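Local structure of gentamicin resistance protein (Enterococcus gallinarum, 3TDV) at residues 61-66 with 75-80; 71-76 with 212-217; 114-119 with 240-245. The protein transfers phosphate to aminoglycoside antibiotics as a 2'-phosphotransferase that prefers GTP over ATP, which probably underlies gentamicin resistance. All coordinates share one frame; numbering follows the deposited sequence.

Interaction 1 of 3, residues 61-66 with 75-80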
loop_
_atom_site.group_PDB
_atom_site.type_symbol
_atom_site.label_atom_id
_atom_site.label_comp_id
_atom_site.label_asym_id
_atom_site.label_seq_id
_atom_site.Cartn_x
_atom_site.Cartn_y
_atom_site.Cartn_z
ATOM N N GLN A 61 -6.862 12.565 -9.690
ATOM C CA GLN A 61 -8.011 13.261 -9.133
ATOM C C GLN A 61 -7.960 13.365 -7.615
ATOM O O GLN A 61 -8.304 14.408 -7.039
ATOM C CB GLN A 61 -9.301 12.557 -9.542
ATOM C CG GLN A 61 -9.346 12.101 -11.009
ATOM C CD GLN A 61 -10.733 11.633 -11.399
ATOM O OE1 GLN A 61 -10.981 10.430 -11.576
ATOM N NE2 GLN A 61 -11.660 12.586 -11.511
ATOM N N LEU A 62 -7.528 12.303 -6.953
ATOM C CA LEU A 62 -7.525 12.313 -5.486
ATOM C C LEU A 62 -6.476 13.248 -4.853
ATOM O O LEU A 62 -6.804 14.059 -3.991
ATOM C CB LEU A 62 -7.348 10.899 -4.938
ATOM C CG LEU A 62 -7.315 10.820 -3.414
ATOM C CD1 LEU A 62 -8.651 11.279 -2.859
ATOM C CD2 LEU A 62 -6.983 9.403 -2.939
ATOM N N LEU A 63 -5.220 13.129 -5.277
ATOM C CA LEU A 63 -4.115 13.775 -4.566
ATOM C C LEU A 63 -4.221 15.295 -4.431
ATOM O O LEU A 63 -3.920 15.841 -3.373
ATOM C CB LEU A 63 -2.762 13.373 -5.161
ATOM C CG LEU A 63 -2.427 11.878 -5.015
ATOM C CD1 LEU A 63 -1.230 11.480 -5.862
ATOM C CD2 LEU A 63 -2.170 11.535 -3.554
ATOM N N PRO A 64 -4.631 15.996 -5.500
ATOM C CA PRO A 64 -4.777 17.441 -5.262
ATOM C C PRO A 64 -5.793 17.773 -4.167
ATOM O O PRO A 64 -5.776 18.905 -3.675
ATOM C CB PRO A 64 -5.265 17.962 -6.611
ATOM C CG PRO A 64 -4.625 17.020 -7.613
ATOM C CD PRO A 64 -4.686 15.656 -6.936
ATOM N N LEU A 65 -6.665 16.825 -3.804
ATOM C CA LEU A 65 -7.642 17.069 -2.735
ATOM C C LEU A 65 -7.073 16.760 -1.347
ATOM O O LEU A 65 -7.537 17.296 -0.333
ATOM C CB LEU A 65 -8.942 16.287 -2.966
ATOM C CG LEU A 65 -9.594 16.442 -4.344
ATOM C CD1 LEU A 65 -10.816 15.562 -4.470
ATOM C CD2 LEU A 65 -9.950 17.900 -4.607
ATOM N N LEU A 66 -6.055 15.910 -1.304
ATOM C CA LEU A 66 -5.477 15.507 -0.027
ATOM C C LEU A 66 -4.376 16.422 0.483
ATOM O O LEU A 66 -4.120 16.456 1.688
ATOM C CB LEU A 66 -4.978 14.057 -0.077
ATOM C CG LEU A 66 -6.049 12.973 -0.248
ATOM C CD1 LEU A 66 -5.399 11.585 -0.343
ATOM C CD2 LEU A 66 -7.083 13.016 0.893
ATOM N N PRO A 75 2.873 12.946 -3.164
ATOM C CA PRO A 75 3.218 13.353 -4.532
ATOM C C PRO A 75 2.301 14.459 -5.023
ATOM O O PRO A 75 1.087 14.418 -4.785
ATOM C CB PRO A 75 2.973 12.081 -5.344
ATOM C CG PRO A 75 3.205 10.992 -4.387
ATOM C CD PRO A 75 2.674 11.489 -3.064
ATOM N N GLN A 76 2.873 15.463 -5.679
ATOM C CA GLN A 76 2.045 16.471 -6.337
ATOM C C GLN A 76 2.375 16.547 -7.817
ATOM O O GLN A 76 3.495 16.913 -8.220
ATOM C CB GLN A 76 2.130 17.826 -5.622
ATOM C CG GLN A 76 1.359 17.835 -4.291
ATOM C CD GLN A 76 -0.150 17.558 -4.475
ATOM O OE1 GLN A 76 -0.957 18.498 -4.525
ATOM N NE2 GLN A 76 -0.536 16.262 -4.561
ATOM N N TYR A 77 1.384 16.180 -8.626
ATOM C CA TYR A 77 1.607 15.909 -10.047
ATOM C C TYR A 77 1.714 17.205 -10.832
ATOM O O TYR A 77 0.704 17.772 -11.257
ATOM C CB TYR A 77 0.485 15.034 -10.580
ATOM C CG TYR A 77 0.499 13.632 -10.023
ATOM C CD1 TYR A 77 1.623 13.134 -9.362
ATOM C CD2 TYR A 77 -0.602 12.794 -10.171
ATOM C CE1 TYR A 77 1.642 11.829 -8.857
ATOM C CE2 TYR A 77 -0.593 11.497 -9.667
ATOM C CZ TYR A 77 0.523 11.019 -9.020
ATOM O OH TYR A 77 0.526 9.727 -8.540
ATOM N N VAL A 78 2.950 17.663 -10.998
ATOM C CA VAL A 78 3.254 18.977 -11.589
ATOM C C VAL A 78 3.351 18.915 -13.129
ATOM O O VAL A 78 3.002 19.876 -13.819
ATOM C CB VAL A 78 4.548 19.579 -10.960
ATOM C CG1 VAL A 78 5.291 20.474 -11.943
ATOM C CG2 VAL A 78 4.223 20.337 -9.662
ATOM N N TYR A 79 3.841 17.789 -13.652
ATOM C CA TYR A 79 3.732 17.488 -15.069
ATOM C C TYR A 79 2.793 16.293 -15.284
ATOM O O TYR A 79 2.901 15.268 -14.590
ATOM C CB TYR A 79 5.104 17.164 -15.667
ATOM C CG TYR A 79 6.168 18.214 -15.421
ATOM C CD1 TYR A 79 6.211 19.380 -16.180
ATOM C CD2 TYR A 79 7.147 18.026 -14.449
ATOM C CE1 TYR A 79 7.208 20.348 -15.970
ATOM C CE2 TYR A 79 8.151 18.979 -14.241
ATOM C CZ TYR A 79 8.170 20.136 -15.005
ATOM O OH TYR A 79 9.145 21.089 -14.802
ATOM N N ILE A 80 1.881 16.419 -16.247
ATOM C CA ILE A 80 0.999 15.311 -16.605
ATOM C C ILE A 80 1.046 15.026 -18.107
ATOM O O ILE A 80 0.484 15.774 -18.919
ATOM C CB ILE A 80 -0.453 15.554 -16.143
ATOM C CG1 ILE A 80 -0.497 15.600 -14.622
ATOM C CG2 ILE A 80 -1.404 14.447 -16.686
ATOM C CD1 ILE A 80 -1.891 15.784 -14.046
#
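L63 and Y77 both set CG beside the backbone N, with chi1 at -64° in the leucine, and this swings one leucine methyl out from the helix to the phenol end of the tyrosine. CD1 of L63 makes the touch, 3.6 Å from CZ of Y77 and 3.7 Å from its OH. The methyl comes in at a slant to the ring, and the two side chains cross obliquely. The same CD1 also lies near P75, 4.3 Å from its CB, so one branch of the leucine is shared between P75 and Y77. Q76 reaches the helix by another route: its chain bends at chi2 (-61°) and brings the amide alongside L63 and P64. There NE2 of Q76 lies 3.7 Å from CB of L63, while OE1 of Q76 sits 4.0 Å from CA of P64. NE2 is also near O of L63, but the two are not hydrogen-bonded; that carbonyl takes the backbone N of L66 at 3.0 Å. A second approach of NE2, to O of P75, is too short to be trusted in detail.

This is where helix 50-66, which probably corresponds to helix C of protein kinases, meets strand 77-82 in the N-terminal lobe of a kinase-like fold: the helix packs against the five-stranded antiparallel sheet, in which 77-82 is an outermost strand. P64, with no N-H to give, coincides with a kink in the helix. Further along the strand, V78 and Y79 both face G91 in a classic beta bulge. L56, E59 and I60 of the same helix also touch Y77, whose side chain comes close to those of R45 and Y92, two residues that bind GDP. E55, earlier on helix 50-66, is a magnesium ligand.

Interaction 2 of 3, residues 71-76 with 212-217. With GDP (guanosine-5'-diphosphate), chain C.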
loop_
_atom_site.group_PDB
_atom_site.type_symbol
_atom_site.label_atom_id
_atom_site.label_comp_id
_atom_site.label_asym_id
_atom_site.label_seq_id
_atom_site.Cartn_x
_atom_site.Cartn_y
_atom_site.Cartn_z
ATOM N N LYS A 71 -0.740 16.450 6.482
ATOM C CA LYS A 71 0.394 17.212 6.995
ATOM C C LYS A 71 1.730 16.815 6.363
ATOM O O LYS A 71 2.517 17.689 5.977
ATOM C CB LYS A 71 0.465 17.079 8.535
ATOM C CG LYS A 71 1.050 18.301 9.276
ATOM C CD LYS A 71 1.089 18.058 10.812
ATOM C CE LYS A 71 1.982 19.063 11.580
ATOM N NZ LYS A 71 1.249 20.273 12.074
ATOM N N VAL A 72 2.008 15.515 6.263
ATOM C CA VAL A 72 3.236 15.097 5.575
ATOM C C VAL A 72 3.177 15.413 4.071
ATOM O O VAL A 72 2.110 15.762 3.547
ATOM C CB VAL A 72 3.528 13.602 5.741
ATOM C CG1 VAL A 72 3.756 13.251 7.212
ATOM C CG2 VAL A 72 2.411 12.761 5.107
ATOM N N ASN A 73 4.320 15.306 3.388
ATOM C CA ASN A 73 4.352 15.462 1.933
ATOM C C ASN A 73 3.806 14.246 1.208
ATOM O O ASN A 73 4.104 13.102 1.577
ATOM C CB ASN A 73 5.777 15.693 1.423
ATOM C CG ASN A 73 6.312 17.074 1.761
ATOM O OD1 ASN A 73 5.559 18.061 1.844
ATOM N ND2 ASN A 73 7.625 17.154 1.949
ATOM N N ILE A 74 3.038 14.506 0.154
ATOM C CA ILE A 74 2.554 13.466 -0.755
ATOM C C ILE A 74 2.868 13.895 -2.204
ATOM O O ILE A 74 3.115 15.079 -2.454
ATOM C CB ILE A 74 1.043 13.255 -0.553
ATOM C CG1 ILE A 74 0.280 14.535 -0.908
ATOM C CG2 ILE A 74 0.760 12.863 0.906
ATOM C CD1 ILE A 74 -1.228 14.372 -0.864
ATOM N N PRO A 75 2.873 12.946 -3.164
ATOM C CA PRO A 75 3.218 13.353 -4.532
ATOM C C PRO A 75 2.301 14.459 -5.023
ATOM O O PRO A 75 1.087 14.418 -4.785
ATOM C CB PRO A 75 2.973 12.081 -5.344
ATOM C CG PRO A 75 3.205 10.992 -4.387
ATOM C CD PRO A 75 2.674 11.489 -3.064
ATOM N N GLN A 76 2.873 15.463 -5.679
ATOM C CA GLN A 76 2.045 16.471 -6.337
ATOM C C GLN A 76 2.375 16.547 -7.817
ATOM O O GLN A 76 3.495 16.913 -8.220
ATOM C CB GLN A 76 2.130 17.826 -5.622
ATOM C CG GLN A 76 1.359 17.835 -4.291
ATOM C CD GLN A 76 -0.150 17.558 -4.475
ATOM O OE1 GLN A 76 -0.957 18.498 -4.525
ATOM N NE2 GLN A 76 -0.536 16.262 -4.561
ATOM N N PRO A 212 10.347 12.733 11.914
ATOM C CA PRO A 212 11.194 11.849 11.114
ATOM C C PRO A 212 10.451 11.224 9.918
ATOM O O PRO A 212 11.110 10.645 9.053
ATOM C CB PRO A 212 11.632 10.782 12.116
ATOM C CG PRO A 212 10.533 10.721 13.087
ATOM C CD PRO A 212 10.058 12.153 13.235
ATOM N N LEU A 213 9.121 11.342 9.868
ATOM C CA LEU A 213 8.374 10.990 8.652
ATOM C C LEU A 213 8.195 12.210 7.727
ATOM O O LEU A 213 7.434 13.142 8.028
ATOM C CB LEU A 213 7.002 10.363 8.966
ATOM C CG LEU A 213 6.248 9.848 7.721
ATOM C CD1 LEU A 213 6.907 8.575 7.163
ATOM C CD2 LEU A 213 4.759 9.624 7.986
ATOM N N THR A 214 8.890 12.181 6.594
ATOM C CA THR A 214 8.877 13.282 5.639
ATOM C C THR A 214 7.683 13.185 4.662
ATOM O O THR A 214 7.028 14.197 4.334
ATOM C CB THR A 214 10.175 13.286 4.809
ATOM O OG1 THR A 214 11.295 12.961 5.648
ATOM C CG2 THR A 214 10.377 14.655 4.161
ATOM N N GLY A 215 7.405 11.974 4.182
ATOM C CA GLY A 215 6.238 11.795 3.355
ATOM C C GLY A 215 5.822 10.371 3.081
ATOM O O GLY A 215 6.397 9.385 3.609
ATOM N N ILE A 216 4.800 10.280 2.233
ATOM C CA ILE A 216 4.218 9.016 1.833
ATOM C C ILE A 216 3.837 9.064 0.347
ATOM O O ILE A 216 3.283 10.063 -0.148
ATOM C CB ILE A 216 3.010 8.701 2.712
ATOM C CG1 ILE A 216 3.487 8.490 4.157
ATOM C CG2 ILE A 216 2.296 7.456 2.194
ATOM C CD1 ILE A 216 2.371 8.404 5.150
ATOM N N ILE A 217 4.146 7.975 -0.353
ATOM C CA ILE A 217 3.984 7.898 -1.804
ATOM C C ILE A 217 3.071 6.752 -2.194
ATOM O O ILE A 217 2.562 6.014 -1.328
ATOM C CB ILE A 217 5.329 7.656 -2.501
ATOM C CG1 ILE A 217 6.020 6.436 -1.888
ATOM C CG2 ILE A 217 6.232 8.901 -2.410
ATOM C CD1 ILE A 217 7.285 6.002 -2.614
HETATM P PB GDP C . 4.058 1.007 -7.781
HETATM O O1B GDP C . 4.047 0.244 -9.083
HETATM O O2B GDP C . 4.633 0.070 -6.732
HETATM O O3B GDP C . 2.651 1.464 -7.443
HETATM O O3A GDP C . 5.027 2.297 -7.965
HETATM P PA GDP C . 5.368 3.341 -6.783
HETATM O O1A GDP C . 4.480 4.573 -6.809
HETATM O O2A GDP C . 5.426 2.750 -5.392
HETATM O "O5'" GDP C . 6.877 3.732 -7.181
HETATM C "C5'" GDP C . 7.766 2.617 -7.301
HETATM C "C4'" GDP C . 9.025 2.913 -6.528
HETATM O "O4'" GDP C . 9.639 4.120 -7.008
HETATM C "C3'" GDP C . 8.781 3.186 -5.044
HETATM O "O3'" GDP C . 8.629 1.974 -4.288
HETATM C "C2'" GDP C . 10.009 3.988 -4.668
HETATM O "O2'" GDP C . 11.150 3.140 -4.473
HETATM C "C1'" GDP C . 10.265 4.810 -5.913
HETATM N N9 GDP C . 9.705 6.181 -5.718
HETATM C C8 GDP C . 8.567 6.707 -6.231
HETATM N N7 GDP C . 8.372 7.992 -5.816
HETATM C C5 GDP C . 9.399 8.308 -5.000
HETATM C C6 GDP C . 9.842 9.505 -4.236
HETATM O O6 GDP C . 9.172 10.566 -4.248
HETATM N N1 GDP C . 10.981 9.410 -3.531
HETATM C C2 GDP C . 11.731 8.282 -3.514
HETATM N N2 GDP C . 12.879 8.243 -2.781
HETATM N N3 GDP C . 11.390 7.159 -4.203
HETATM C C4 GDP C . 10.263 7.115 -4.947
#
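I217, whose CG2 lies 4.2 Å from CG of P75, also covers one face of the guanine of GDP. Its CD1 stands over the middle of the five-membered ring, 3.9 Å from N7 of GDP, while CG2, on that same face, keeps to the rim at 3.8 Å from O6 of GDP. With CG1 between the backbone N and the carbonyl carbon (chi1 53°), the isoleucine turns CG2 to the proline as CD1 runs on along the base. The proline and isoleucine side chains meet at about a right angle.

Next to this pair, the loop 71-76, which links helix 50-66 to strand 77-82 of the kinase-like N-lobe, makes a single parallel beta bridge, N73 with G215, to strand 213-216. N of N73 donates to O of T214 at 3.1 Å, and N of I216 donates to O of N73 at 3.0 Å. T214 and G215 both face L203, a classic beta bulge. V72 packs its CG1 at 3.8 Å on CD2 of L213, and F123 of helix 110-129 touches V72 too.

Interaction 3 of 3, residues 114-119 with 240-245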
loop_
_atom_site.group_PDB
_atom_site.type_symbol
_atom_site.label_atom_id
_atom_site.label_comp_id
_atom_site.label_asym_id
_atom_site.label_seq_id
_atom_site.Cartn_x
_atom_site.Cartn_y
_atom_site.Cartn_z
ATOM N N ASP A 114 9.104 5.979 17.913
ATOM C CA ASP A 114 7.905 6.451 18.601
ATOM C C ASP A 114 7.326 7.711 17.958
ATOM O O ASP A 114 6.106 7.878 17.871
ATOM C CB ASP A 114 8.158 6.705 20.097
ATOM C CG ASP A 114 7.138 7.668 20.691
ATOM O OD1 ASP A 114 6.008 7.234 21.032
ATOM O OD2 ASP A 114 7.450 8.878 20.772
ATOM N N ARG A 115 8.202 8.611 17.531
ATOM C CA ARG A 115 7.761 9.797 16.813
ATOM C C ARG A 115 7.079 9.370 15.498
ATOM O O ARG A 115 6.041 9.916 15.111
ATOM C CB ARG A 115 8.948 10.723 16.539
ATOM C CG ARG A 115 8.712 12.170 16.924
ATOM C CD ARG A 115 7.244 12.413 17.257
ATOM N NE ARG A 115 6.545 13.197 16.234
ATOM C CZ ARG A 115 5.755 14.235 16.505
ATOM N NH1 ARG A 115 5.564 14.613 17.766
ATOM N NH2 ARG A 115 5.155 14.898 15.520
ATOM N N LEU A 116 7.651 8.384 14.819
ATOM C CA LEU A 116 7.077 7.885 13.561
ATOM C C LEU A 116 5.644 7.380 13.755
ATOM O O LEU A 116 4.749 7.727 12.988
ATOM C CB LEU A 116 7.959 6.768 12.985
ATOM C CG LEU A 116 7.760 6.263 11.556
ATOM C CD1 LEU A 116 7.515 7.401 10.573
ATOM C CD2 LEU A 116 8.981 5.470 11.139
ATOM N N ALA A 117 5.434 6.571 14.794
ATOM C CA ALA A 117 4.133 5.966 15.037
ATOM C C ALA A 117 3.059 7.034 15.129
ATOM O O ALA A 117 1.917 6.852 14.663
ATOM C CB ALA A 117 4.159 5.127 16.333
ATOM N N LEU A 118 3.425 8.151 15.740
ATOM C CA LEU A 118 2.450 9.185 16.066
ATOM C C LEU A 118 2.103 9.971 14.806
ATOM O O LEU A 118 0.943 10.339 14.596
ATOM C CB LEU A 118 2.982 10.110 17.180
ATOM C CG LEU A 118 2.144 11.371 17.392
ATOM C CD1 LEU A 118 0.750 10.985 17.893
ATOM C CD2 LEU A 118 2.818 12.336 18.358
ATOM N N GLN A 119 3.115 10.217 13.971
ATOM C CA GLN A 119 2.903 10.846 12.676
ATOM C C GLN A 119 2.044 9.959 11.768
ATOM O O GLN A 119 1.145 10.443 11.058
ATOM C CB GLN A 119 4.247 11.090 11.985
ATOM C CG GLN A 119 5.001 12.293 12.459
ATOM C CD GLN A 119 6.269 12.505 11.652
ATOM O OE1 GLN A 119 7.265 11.790 11.834
ATOM N NE2 GLN A 119 6.229 13.473 10.723
ATOM N N GLU A 240 4.078 -6.069 15.591
ATOM C CA GLU A 240 2.838 -5.924 16.349
ATOM C C GLU A 240 2.934 -4.828 17.405
ATOM O O GLU A 240 1.950 -4.117 17.666
ATOM C CB GLU A 240 2.442 -7.264 17.005
ATOM C CG GLU A 240 1.101 -7.202 17.733
ATOM C CD GLU A 240 0.706 -8.520 18.396
ATOM O OE1 GLU A 240 1.364 -9.562 18.163
ATOM O OE2 GLU A 240 -0.266 -8.506 19.163
ATOM N N LEU A 241 4.113 -4.693 18.010
ATOM C CA LEU A 241 4.318 -3.651 19.010
ATOM C C LEU A 241 4.193 -2.279 18.364
ATOM O O LEU A 241 3.615 -1.358 18.949
ATOM C CB LEU A 241 5.678 -3.797 19.699
ATOM C CG LEU A 241 5.815 -4.978 20.672
ATOM C CD1 LEU A 241 7.249 -5.136 21.177
ATOM C CD2 LEU A 241 4.841 -4.847 21.845
ATOM N N PHE A 242 4.728 -2.136 17.154
ATOM C CA PHE A 242 4.648 -0.841 16.478
ATOM C C PHE A 242 3.186 -0.527 16.128
ATOM O O PHE A 242 2.742 0.625 16.237
ATOM C CB PHE A 242 5.535 -0.796 15.236
ATOM C CG PHE A 242 5.495 0.523 14.533
ATOM C CD1 PHE A 242 4.637 0.720 13.469
ATOM C CD2 PHE A 242 6.276 1.582 14.975
ATOM C CE1 PHE A 242 4.572 1.938 12.837
ATOM C CE2 PHE A 242 6.219 2.817 14.346
ATOM C CZ PHE A 242 5.368 2.995 13.270
ATOM N N THR A 243 2.442 -1.563 15.734
ATOM C CA THR A 243 1.047 -1.381 15.332
ATOM C C THR A 243 0.140 -1.020 16.525
ATOM O O THR A 243 -0.754 -0.154 16.413
ATOM C CB THR A 243 0.484 -2.632 14.613
ATOM O OG1 THR A 243 1.451 -3.144 13.688
ATOM C CG2 THR A 243 -0.802 -2.270 13.869
ATOM N N ARG A 244 0.347 -1.685 17.661
ATOM C CA ARG A 244 -0.402 -1.315 18.859
ATOM C C ARG A 244 -0.151 0.159 19.172
ATOM O O ARG A 244 -1.090 0.915 19.469
ATOM C CB ARG A 244 -0.047 -2.226 20.044
ATOM C CG ARG A 244 -0.185 -3.716 19.717
ATOM C CD ARG A 244 -0.113 -4.594 20.963
ATOM N NE ARG A 244 -1.413 -4.678 21.637
ATOM C CZ ARG A 244 -2.245 -5.719 21.558
ATOM N NH1 ARG A 244 -1.921 -6.801 20.853
ATOM N NH2 ARG A 244 -3.402 -5.681 22.198
ATOM N N GLN A 245 1.109 0.580 19.080
ATOM C CA GLN A 245 1.440 2.016 19.239
ATOM C C GLN A 245 0.582 2.928 18.342
ATOM O O GLN A 245 -0.046 3.871 18.848
ATOM C CB GLN A 245 2.943 2.272 19.016
ATOM C CG GLN A 245 3.816 1.524 20.010
ATOM C CD GLN A 245 5.266 1.473 19.599
ATOM O OE1 GLN A 245 5.860 2.491 19.211
ATOM N NE2 GLN A 245 5.859 0.289 19.691
#
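Two helices of the helical C-terminal lobe meet here, 110-129 and 240-249; the axes of segments 114-119 and 240-245 cross at -51° with a closest approach of 9.6 Å. A117 and F242 carry the crossing. F242 has CG anti to the backbone N (chi1 -179°), which carries its ring out from its own helix and along toward the other. The ring arrives at a slant, leading with the CE2-CZ side: CE2 of F242 is 3.7 Å from CB of A117, and CZ of F242 is 3.7 Å from CA of A117. Because the alanine side chain is a single methyl, the phenyl comes right down on to the backbone of helix 110-129. L116 borders the same ring more loosely, its CG 4.4 Å from CZ of F242.

One turn on from F242, Q245 brings its CB to 4.1 Å from CB of A117, so the alanine methyl has a ring and a methylene for neighbours. The amide of Q245 turns back to its own helix, where NE2 makes a weak bond to O of L241. D114 lies beside them; its OD1 is held by the hydroxyl of Y249, a polar link between the two helices beyond the segments themselves.

The contact itself is apolar, and the charges of R244 and E240 lie away from it: R244 forms a salt bridge with E240 through NH1 and OE2, 2.9 Å apart, though as a hydrogen bond it is weak, and its NH2 has a second acidic partner in D256 of helix 255-279. L234 of helix 232-238 touches F242, and V246 and Y249 lean on A117. On another side of helix 110-129, Q119 accepts a hydrogen bond from the backbone of L213, tying this helix to strand 213-216.

In the fold
The loop after helix 50-66 joins interactions 1 and 2, which share P75 and Q76 and have centres 13 Å apart; the methyl CD1 of I74 in interaction 2 packs on L66 and L63 of interaction 1. Interaction 2 then leads to interaction 3, 17 Å away between centres, where Q119 and L116 of helix 110-129 meet L213. Interactions 1 and 3 are 28 Å apart and do not touch. Along the chain interaction 1 closes first, while the segments of 2 and 3 alternate. Together they run from the N-lobe sheet, past the nucleotide pocket, into the C-lobe helices, with interaction 2 as the step between the lobes.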